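Local coordinates for protein bifunctional endomannanase/endoglucanase (Caldanaerobius polysaccharolyticus, PDB 3W0K) that probably hydrolyses internal beta-linkages of mannan and cellulose-type glucan chains, acting as a family 5 glycoside hydrolase built on a beta/alpha barrel, at residues N180-E185 with R245-K250; Q228-V231 with D235-R238; E239-W244 with L278-E283. One frame throughout, in Å; residues are numbered along the deposited sequence.

Interaction 1. Residues N180-E185 with R245-K250; sequences NIAMPE and RDLQQK
L247 points its forked end from the last turns of helix 234-249 into the loop at A182-P184, and the two methyls divide the work. L247 CD1 lies against the proline ring, 3.7 Å from P184 CB. CD2 comes down over the flat face of the peptide joining M183 to P184, with L247 CD2 3.8 Å from M183 C and equally near the proline nitrogen, which carries no hydrogen to be satisfied. The same methyl reaches back to A182, where CB lies 4.1 Å from L247 CD2.

The leucine chi1 of -111° lies away from the staggered positions, and with this torsion both methyls face the loop. A182 CB, which meets CD2, also touches P243 and W244 of the same helix. M183 turns the other way, toward L176 and H151, so that its backbone alone meets the leucine.

On another side of the helix, R245 NH1 donates to Q248 OE1 at 2.8 Å, standing 45° above the carbonyl plane rather than along a lone pair. Q248 is further fixed by W286 and by the carbonyl of F284, while E185 pairs with R148.

Across the two segments there is no hydrogen bond and no charge pair. L247 meets A182-P184 by apolar contacts that exclude water but impose little direction, and the fit rests largely on this one leucine. Direction between loop and helix is supplied elsewhere, by the bond from W244 NE1 to N180 O.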
loop_
_atom_site.group_PDB
_atom_site.type_symbol
_atom_site.label_atom_id
_atom_site.label_comp_id
_atom_site.label_asym_id
_atom_site.label_seq_id
_atom_site.Cartn_x
_atom_site.Cartn_y
_atom_site.Cartn_z
ATOM N N ASN A 180 -10.015 -0.725 3.487
ATOM C CA ASN A 180 -11.127 -1.608 3.123
ATOM C C ASN A 180 -12.365 -0.952 2.533
ATOM O O ASN A 180 -13.046 -1.543 1.691
ATOM C CB ASN A 180 -11.595 -2.377 4.363
ATOM C CG ASN A 180 -10.586 -3.384 4.843
ATOM O OD1 ASN A 180 -9.935 -3.195 5.872
ATOM N ND2 ASN A 180 -10.474 -4.482 4.119
ATOM N N ILE A 181 -12.660 0.254 3.004
ATOM C CA ILE A 181 -13.872 0.983 2.637
ATOM C C ILE A 181 -13.785 2.000 1.505
ATOM O O ILE A 181 -12.992 2.940 1.562
ATOM C CB ILE A 181 -14.453 1.660 3.905
ATOM C CG1 ILE A 181 -14.623 0.623 5.024
ATOM C CG2 ILE A 181 -15.773 2.353 3.602
ATOM C CD1 ILE A 181 -15.540 -0.534 4.675
ATOM N N ALA A 182 -14.655 1.830 0.507
ATOM C CA ALA A 182 -14.720 2.718 -0.653
ATOM C C ALA A 182 -15.186 4.117 -0.254
ATOM O O ALA A 182 -15.941 4.281 0.709
ATOM C CB ALA A 182 -15.644 2.134 -1.716
ATOM N N MET A 183 -14.772 5.113 -1.030
ATOM C CA MET A 183 -15.098 6.504 -0.731
ATOM C C MET A 183 -15.782 7.239 -1.880
ATOM O O MET A 183 -15.169 8.067 -2.553
ATOM C CB MET A 183 -13.810 7.237 -0.336
ATOM C CG MET A 183 -13.062 6.561 0.807
ATOM S SD MET A 183 -11.318 7.018 0.898
ATOM C CE MET A 183 -10.683 6.249 -0.615
ATOM N N PRO A 184 -17.082 6.979 -2.092
ATOM C CA PRO A 184 -17.799 7.653 -3.180
ATOM C C PRO A 184 -17.818 9.176 -3.036
ATOM O O PRO A 184 -17.911 9.899 -4.030
ATOM C CB PRO A 184 -19.201 7.040 -3.102
ATOM C CG PRO A 184 -19.331 6.628 -1.672
ATOM C CD PRO A 184 -17.971 6.061 -1.359
ATOM N N GLU A 185 -17.661 9.652 -1.802
ATOM C CA GLU A 185 -17.650 11.084 -1.518
ATOM C C GLU A 185 -16.429 11.792 -2.108
ATOM O O GLU A 185 -16.415 13.016 -2.227
ATOM C CB GLU A 185 -17.745 11.347 -0.005
ATOM C CG GLU A 185 -16.574 10.816 0.838
ATOM C CD GLU A 185 -16.714 9.348 1.244
ATOM O OE1 GLU A 185 -17.571 8.623 0.696
ATOM O OE2 GLU A 185 -15.955 8.911 2.130
ATOM N N ARG A 245 -16.112 -1.511 -7.162
ATOM C CA ARG A 245 -16.484 -1.713 -8.560
ATOM C C ARG A 245 -17.516 -0.684 -9.005
ATOM O O ARG A 245 -17.483 -0.218 -10.147
ATOM C CB ARG A 245 -17.024 -3.129 -8.769
ATOM C CG ARG A 245 -15.936 -4.174 -8.886
ATOM C CD ARG A 245 -15.211 -4.058 -10.223
ATOM N NE ARG A 245 -15.952 -4.704 -11.308
ATOM C CZ ARG A 245 -15.604 -4.665 -12.591
ATOM N NH1 ARG A 245 -14.522 -3.999 -12.977
ATOM N NH2 ARG A 245 -16.312 -5.339 -13.489
ATOM N N ASP A 246 -18.428 -0.330 -8.101
ATOM C CA ASP A 246 -19.462 0.661 -8.398
ATOM C C ASP A 246 -18.817 2.005 -8.704
ATOM O O ASP A 246 -19.293 2.753 -9.554
ATOM C CB ASP A 246 -20.436 0.804 -7.221
ATOM C CG ASP A 246 -21.335 -0.412 -7.046
ATOM O OD1 ASP A 246 -21.448 -1.231 -7.984
ATOM O OD2 ASP A 246 -21.938 -0.548 -5.961
ATOM N N LEU A 247 -17.720 2.298 -8.010
ATOM C CA LEU A 247 -16.993 3.543 -8.217
ATOM C C LEU A 247 -16.238 3.507 -9.543
ATOM O O LEU A 247 -16.211 4.498 -10.273
ATOM C CB LEU A 247 -16.026 3.788 -7.058
ATOM C CG LEU A 247 -16.364 4.958 -6.131
ATOM C CD1 LEU A 247 -17.862 5.039 -5.884
ATOM C CD2 LEU A 247 -15.602 4.819 -4.831
ATOM N N GLN A 248 -15.642 2.357 -9.853
ATOM C CA GLN A 248 -14.891 2.182 -11.093
ATOM C C GLN A 248 -15.814 2.322 -12.301
ATOM O O GLN A 248 -15.410 2.833 -13.347
ATOM C CB GLN A 248 -14.205 0.815 -11.113
ATOM C CG GLN A 248 -13.331 0.574 -12.336
ATOM C CD GLN A 248 -12.884 -0.868 -12.462
ATOM O OE1 GLN A 248 -13.391 -1.749 -11.772
ATOM N NE2 GLN A 248 -11.928 -1.116 -13.352
ATOM N N GLN A 249 -17.056 1.866 -12.147
ATOM C CA GLN A 249 -18.055 1.950 -13.209
ATOM C C GLN A 249 -18.452 3.407 -13.442
ATOM O O GLN A 249 -18.910 3.770 -14.525
ATOM C CB GLN A 249 -19.282 1.119 -12.845
ATOM N N LYS A 250 -18.267 4.232 -12.413
ATOM C CA LYS A 250 -18.587 5.656 -12.479
ATOM C C LYS A 250 -17.432 6.480 -13.051
ATOM O O LYS A 250 -17.533 7.703 -13.163
ATOM C CB LYS A 250 -18.970 6.171 -11.096
#

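Interaction 2. Residues Q228-V231 with D235-R238; sequences QGKV and DTLR
K230 lays the methylene CD of its side chain against the methyl of T236, with K230 CD 3.9 Å from T236 CG2. The lysine leaves the backbone extended, CG anti to the backbone N (chi1 176°), then bends at its last two torsions, so it is the middle of the chain that brushes the threonine. The two side chains slide past each other in opposite directions, and the overlap is small.

The stronger link is polar. T236 OG1 donates to the carbonyl oxygen of V231 at 2.6 Å, a short bond that lies in the carbonyl plane and falls on a lone pair, with a C=O...OG1 angle of 145°. The threonine rotamer sets this up: chi1 of -49° holds OG1 beside the backbone N, on the side of the approaching strand, while CG2 swings anti to that nitrogen. From there CG2 touches both neighbours, the lysine methylene and, at 3.6 Å from T236 CG2, V231 O itself. One carbonyl is thus met by hydroxyl and methyl of the same residue.

T236 is buried whereas K230 and V231 lie exposed, so the bond sits at the inner margin of a surface contact. The backbone N of T236 is bonded to N233 OD1, just before helix 234-249. L237, next along, faces helix 267-284.

The strand belongs to a tight antiparallel hairpin, 225-227 with 230-232, whose turn at Q228-G229 has two positive phi values, consistent with a type I' turn. The whole is a strand-to-helix connection in the excursion between the sixth barrel strand, 192-197, and the helix that precedes the seventh, 254-259, in a (beta/alpha)8 barrel.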
loop_
_atom_site.group_PDB
_atom_site.type_symbol
_atom_site.label_atom_id
_atom_site.label_comp_id
_atom_site.label_asym_id
_atom_site.label_seq_id
_atom_site.Cartn_x
_atom_site.Cartn_y
_atom_site.Cartn_z
ATOM N N GLN A 228 -16.152 -14.582 11.532
ATOM C CA GLN A 228 -17.088 -13.557 11.996
ATOM C C GLN A 228 -18.523 -13.869 11.571
ATOM O O GLN A 228 -19.298 -12.965 11.247
ATOM C CB GLN A 228 -16.672 -12.173 11.479
ATOM C CG GLN A 228 -15.327 -11.692 11.996
ATOM C CD GLN A 228 -14.921 -10.347 11.418
ATOM O OE1 GLN A 228 -15.182 -10.052 10.249
ATOM N NE2 GLN A 228 -14.269 -9.528 12.234
ATOM N N GLY A 229 -18.863 -15.157 11.565
ATOM C CA GLY A 229 -20.198 -15.585 11.182
ATOM C C GLY A 229 -20.495 -15.457 9.697
ATOM O O GLY A 229 -21.652 -15.536 9.281
ATOM N N LYS A 230 -19.451 -15.268 8.896
ATOM C CA LYS A 230 -19.600 -15.128 7.452
ATOM C C LYS A 230 -18.704 -16.113 6.708
ATOM O O LYS A 230 -17.564 -16.353 7.107
ATOM C CB LYS A 230 -19.272 -13.694 7.025
ATOM C CG LYS A 230 -19.314 -13.459 5.520
ATOM C CD LYS A 230 -19.001 -12.011 5.170
ATOM C CE LYS A 230 -20.139 -11.080 5.551
ATOM N NZ LYS A 230 -21.380 -11.384 4.779
ATOM N N VAL A 231 -19.237 -16.692 5.636
ATOM C CA VAL A 231 -18.501 -17.651 4.814
ATOM C C VAL A 231 -17.742 -16.917 3.712
ATOM O O VAL A 231 -18.336 -16.172 2.930
ATOM C CB VAL A 231 -19.460 -18.685 4.177
ATOM C CG1 VAL A 231 -18.690 -19.648 3.285
ATOM C CG2 VAL A 231 -20.202 -19.445 5.263
ATOM N N ASP A 235 -17.345 -15.468 -4.200
ATOM C CA ASP A 235 -18.572 -14.673 -4.223
ATOM C C ASP A 235 -18.547 -13.618 -3.120
ATOM O O ASP A 235 -19.015 -12.495 -3.317
ATOM C CB ASP A 235 -19.811 -15.563 -4.059
ATOM C CG ASP A 235 -20.168 -16.321 -5.330
ATOM O OD1 ASP A 235 -19.711 -15.930 -6.424
ATOM O OD2 ASP A 235 -20.932 -17.306 -5.233
ATOM N N THR A 236 -18.004 -13.992 -1.963
ATOM C CA THR A 236 -17.903 -13.079 -0.827
ATOM C C THR A 236 -16.917 -11.965 -1.162
ATOM O O THR A 236 -17.115 -10.812 -0.775
ATOM C CB THR A 236 -17.434 -13.809 0.444
ATOM O OG1 THR A 236 -18.217 -14.995 0.628
ATOM C CG2 THR A 236 -17.614 -12.917 1.664
ATOM N N LEU A 237 -15.855 -12.312 -1.886
ATOM C CA LEU A 237 -14.863 -11.320 -2.291
ATOM C C LEU A 237 -15.494 -10.322 -3.258
ATOM O O LEU A 237 -15.175 -9.132 -3.226
ATOM C CB LEU A 237 -13.641 -11.992 -2.922
ATOM C CG LEU A 237 -12.674 -12.649 -1.935
ATOM C CD1 LEU A 237 -11.713 -13.571 -2.669
ATOM C CD2 LEU A 237 -11.910 -11.569 -1.171
ATOM N N ARG A 238 -16.403 -10.800 -4.108
ATOM C CA ARG A 238 -17.088 -9.920 -5.049
ATOM C C ARG A 238 -17.959 -8.935 -4.271
ATOM O O ARG A 238 -18.039 -7.758 -4.619
ATOM C CB ARG A 238 -17.956 -10.724 -6.024
ATOM C CG ARG A 238 -17.170 -11.556 -7.025
ATOM C CD ARG A 238 -18.113 -12.274 -7.987
ATOM N NE ARG A 238 -17.396 -13.083 -8.969
ATOM C CZ ARG A 238 -16.880 -12.615 -10.101
ATOM N NH1 ARG A 238 -16.989 -11.331 -10.413
ATOM N NH2 ARG A 238 -16.257 -13.439 -10.932
#

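Interaction 3. Residues E239-W244 with L278-E283; sequences EYYKPW and LSLYKE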
loop_
_atom_site.group_PDB
_atom_site.type_symbol
_atom_site.label_atom_id
_atom_site.label_comp_id
_atom_site.label_asym_id
_atom_site.label_seq_id
_atom_site.Cartn_x
_atom_site.Cartn_y
_atom_site.Cartn_z
ATOM N N GLU A 239 -18.615 -9.427 -3.220
ATOM C CA GLU A 239 -19.460 -8.580 -2.379
ATOM C C GLU A 239 -18.593 -7.514 -1.715
ATOM O O GLU A 239 -18.959 -6.340 -1.672
ATOM C CB GLU A 239 -20.163 -9.408 -1.304
ATOM C CG GLU A 239 -21.239 -10.344 -1.834
ATOM C CD GLU A 239 -21.942 -11.108 -0.726
ATOM O OE1 GLU A 239 -22.306 -10.482 0.296
ATOM O OE2 GLU A 239 -22.134 -12.335 -0.878
ATOM N N TYR A 240 -17.428 -7.940 -1.238
ATOM C CA TYR A 240 -16.471 -7.058 -0.576
ATOM C C TYR A 240 -15.966 -5.964 -1.516
ATOM O O TYR A 240 -15.774 -4.818 -1.103
ATOM C CB TYR A 240 -15.298 -7.891 -0.044
ATOM C CG TYR A 240 -14.103 -7.086 0.406
ATOM C CD1 TYR A 240 -14.148 -6.319 1.569
ATOM C CD2 TYR A 240 -12.929 -7.086 -0.339
ATOM C CE1 TYR A 240 -13.047 -5.568 1.977
ATOM C CE2 TYR A 240 -11.826 -6.341 0.058
ATOM C CZ TYR A 240 -11.889 -5.586 1.211
ATOM O OH TYR A 240 -10.790 -4.852 1.586
ATOM N N TYR A 241 -15.763 -6.316 -2.781
ATOM C CA TYR A 241 -15.272 -5.359 -3.766
ATOM C C TYR A 241 -16.351 -4.583 -4.514
ATOM O O TYR A 241 -16.037 -3.633 -5.230
ATOM C CB TYR A 241 -14.342 -6.053 -4.766
ATOM C CG TYR A 241 -12.977 -6.386 -4.204
ATOM C CD1 TYR A 241 -12.176 -5.393 -3.638
ATOM C CD2 TYR A 241 -12.485 -7.688 -4.235
ATOM C CE1 TYR A 241 -10.919 -5.694 -3.114
ATOM C CE2 TYR A 241 -11.233 -8.000 -3.715
ATOM C CZ TYR A 241 -10.456 -6.997 -3.152
ATOM O OH TYR A 241 -9.234 -7.310 -2.604
ATOM N N LYS A 242 -17.618 -4.949 -4.317
ATOM C CA LYS A 242 -18.715 -4.275 -5.012
ATOM C C LYS A 242 -18.704 -2.746 -4.906
ATOM O O LYS A 242 -18.852 -2.062 -5.917
ATOM C CB LYS A 242 -20.078 -4.837 -4.590
ATOM C CG LYS A 242 -21.230 -4.302 -5.431
ATOM C CD LYS A 242 -22.561 -4.918 -5.038
ATOM C CE LYS A 242 -23.669 -4.474 -5.985
ATOM N NZ LYS A 242 -23.817 -2.990 -6.041
ATOM N N PRO A 243 -18.524 -2.189 -3.691
ATOM C CA PRO A 243 -18.505 -0.725 -3.564
ATOM C C PRO A 243 -17.372 -0.094 -4.376
ATOM O O PRO A 243 -17.492 1.031 -4.868
ATOM C CB PRO A 243 -18.303 -0.519 -2.063
ATOM C CG PRO A 243 -18.977 -1.717 -1.465
ATOM C CD PRO A 243 -18.472 -2.823 -2.361
ATOM N N TRP A 244 -16.267 -0.826 -4.506
ATOM C CA TRP A 244 -15.119 -0.356 -5.272
ATOM C C TRP A 244 -15.408 -0.454 -6.768
ATOM O O TRP A 244 -15.021 0.418 -7.541
ATOM C CB TRP A 244 -13.869 -1.154 -4.899
ATOM C CG TRP A 244 -13.408 -0.884 -3.499
ATOM C CD1 TRP A 244 -13.858 -1.475 -2.354
ATOM C CD2 TRP A 244 -12.414 0.066 -3.098
ATOM N NE1 TRP A 244 -13.206 -0.949 -1.260
ATOM C CE2 TRP A 244 -12.315 -0.002 -1.690
ATOM C CE3 TRP A 244 -11.597 0.969 -3.793
ATOM C CZ2 TRP A 244 -11.427 0.799 -0.960
ATOM C CZ3 TRP A 244 -10.715 1.766 -3.068
ATOM C CH2 TRP A 244 -10.638 1.674 -1.664
ATOM N N LEU A 278 -6.630 -12.778 -7.403
ATOM C CA LEU A 278 -5.953 -12.407 -8.642
ATOM C C LEU A 278 -6.856 -12.555 -9.867
ATOM O O LEU A 278 -6.829 -11.704 -10.758
ATOM C CB LEU A 278 -4.652 -13.198 -8.808
ATOM C CG LEU A 278 -3.523 -12.767 -7.865
ATOM C CD1 LEU A 278 -2.377 -13.761 -7.918
ATOM C CD2 LEU A 278 -3.041 -11.369 -8.231
ATOM N N SER A 279 -7.673 -13.609 -9.905
ATOM C CA SER A 279 -8.588 -13.798 -11.036
ATOM C C SER A 279 -9.612 -12.665 -11.046
ATOM O O SER A 279 -10.046 -12.221 -12.107
ATOM C CB SER A 279 -9.278 -15.170 -10.990
ATOM O OG SER A 279 -10.104 -15.317 -9.852
ATOM N N LEU A 280 -9.984 -12.185 -9.860
ATOM C CA LEU A 280 -10.918 -11.070 -9.756
ATOM C C LEU A 280 -10.250 -9.796 -10.262
ATOM O O LEU A 280 -10.866 -9.012 -10.976
ATOM C CB LEU A 280 -11.382 -10.871 -8.312
ATOM C CG LEU A 280 -12.488 -11.804 -7.826
ATOM C CD1 LEU A 280 -12.805 -11.513 -6.376
ATOM C CD2 LEU A 280 -13.732 -11.612 -8.692
ATOM N N TYR A 281 -8.985 -9.593 -9.896
ATOM C CA TYR A 281 -8.263 -8.402 -10.340
ATOM C C TYR A 281 -8.129 -8.387 -11.862
ATOM O O TYR A 281 -8.246 -7.334 -12.486
ATOM C CB TYR A 281 -6.878 -8.321 -9.687
ATOM C CG TYR A 281 -6.898 -8.192 -8.178
ATOM C CD1 TYR A 281 -8.051 -7.788 -7.497
ATOM C CD2 TYR A 281 -5.766 -8.496 -7.428
ATOM C CE1 TYR A 281 -8.071 -7.697 -6.103
ATOM C CE2 TYR A 281 -5.773 -8.407 -6.040
ATOM C CZ TYR A 281 -6.926 -8.010 -5.384
ATOM O OH TYR A 281 -6.924 -7.947 -4.011
ATOM N N LYS A 282 -7.922 -9.561 -12.456
ATOM C CA LYS A 282 -7.800 -9.671 -13.906
ATOM C C LYS A 282 -9.135 -9.328 -14.565
ATOM O O LYS A 282 -9.182 -8.571 -15.537
ATOM C CB LYS A 282 -7.375 -11.085 -14.309
ATOM C CG LYS A 282 -7.072 -11.219 -15.796
ATOM C CD LYS A 282 -6.624 -12.619 -16.155
ATOM C CE LYS A 282 -6.200 -12.694 -17.612
ATOM N NZ LYS A 282 -5.745 -14.061 -17.984
ATOM N N GLU A 283 -10.216 -9.863 -14.006
ATOM C CA GLU A 283 -11.562 -9.613 -14.522
ATOM C C GLU A 283 -11.926 -8.132 -14.421
ATOM O O GLU A 283 -12.499 -7.557 -15.351
ATOM C CB GLU A 283 -12.585 -10.446 -13.745
ATOM C CG GLU A 283 -14.026 -10.238 -14.197
ATOM C CD GLU A 283 -15.028 -11.005 -13.357
ATOM O OE1 GLU A 283 -14.710 -12.127 -12.915
ATOM O OE2 GLU A 283 -16.140 -10.481 -13.143
#
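One face of the Y241 ring is met by the edge of Y240, with Y240 CD2 3.6 Å above the Y241 plane and over its centre, and the edge of the Y281 ring comes in from the opposite side. This second pair is an offset edge-to-face arrangement, the centroids 5.9 Å apart and the planes at 70°. At the rim of Y241, near its plane, L280 contributes a methyl, L280 CD1 lying 4.4 Å from Y241 CD2. Seen from Y281, it is the phenol end of Y241 that stands at the edge, CZ in the ring plane, and Y281 CE1 comes to 3.9 Å from Y241 CZ.

The two tyrosines cross at about a right angle and bring their hydroxyls together. Y281 OH donates to Y241 OH at 2.8 Å, and Y241 OH is in turn bonded to the backbone carbonyl of R196 in strand 192-197. Both side chains leave their helices with CG anti to the carbonyl carbon, and with chi2 at -18° the Y281 ring turns its edge and hydroxyl toward Y241. W286 adds another edge-to-face partner to Y241.

Y241 also sits just ahead of the kink in helix 234-249, where P243 has no N-H to give and W244 N makes a weak bond to Y241 O. A phenylalanine here, lacking the hydroxyl, would probably leave both Y281 OH and the R196 carbonyl without their mate in a buried place.

In this contact, then, aromatic surfaces supply the bulk of the packing, while a two-step run of hydroxyls carries a polar connection from helix 267-284 through helix 234-249 to a barrel strand, with the buried oxygens satisfied along the way.

Overall arrangement
All three contacts draw on helix 234-249, at successive points along its length: interaction 2 at its start, interaction 3 in the middle, interaction 1 at its end. Interactions 1 and 3 are buried, interaction 2 only partly so and farther from the centre of the chain. Their chemistry differs accordingly: purely apolar against the loop in interaction 1, mixed aromatic and hydroxyl between neighbouring barrel helices in interaction 3, one short hydroxyl-to-carbonyl bond in the partly buried interaction 2. Interaction 3 touches both others. R238 and E283 form a salt bridge toward interaction 2, and W244 NE1 probably bonds to N180 O toward interaction 1.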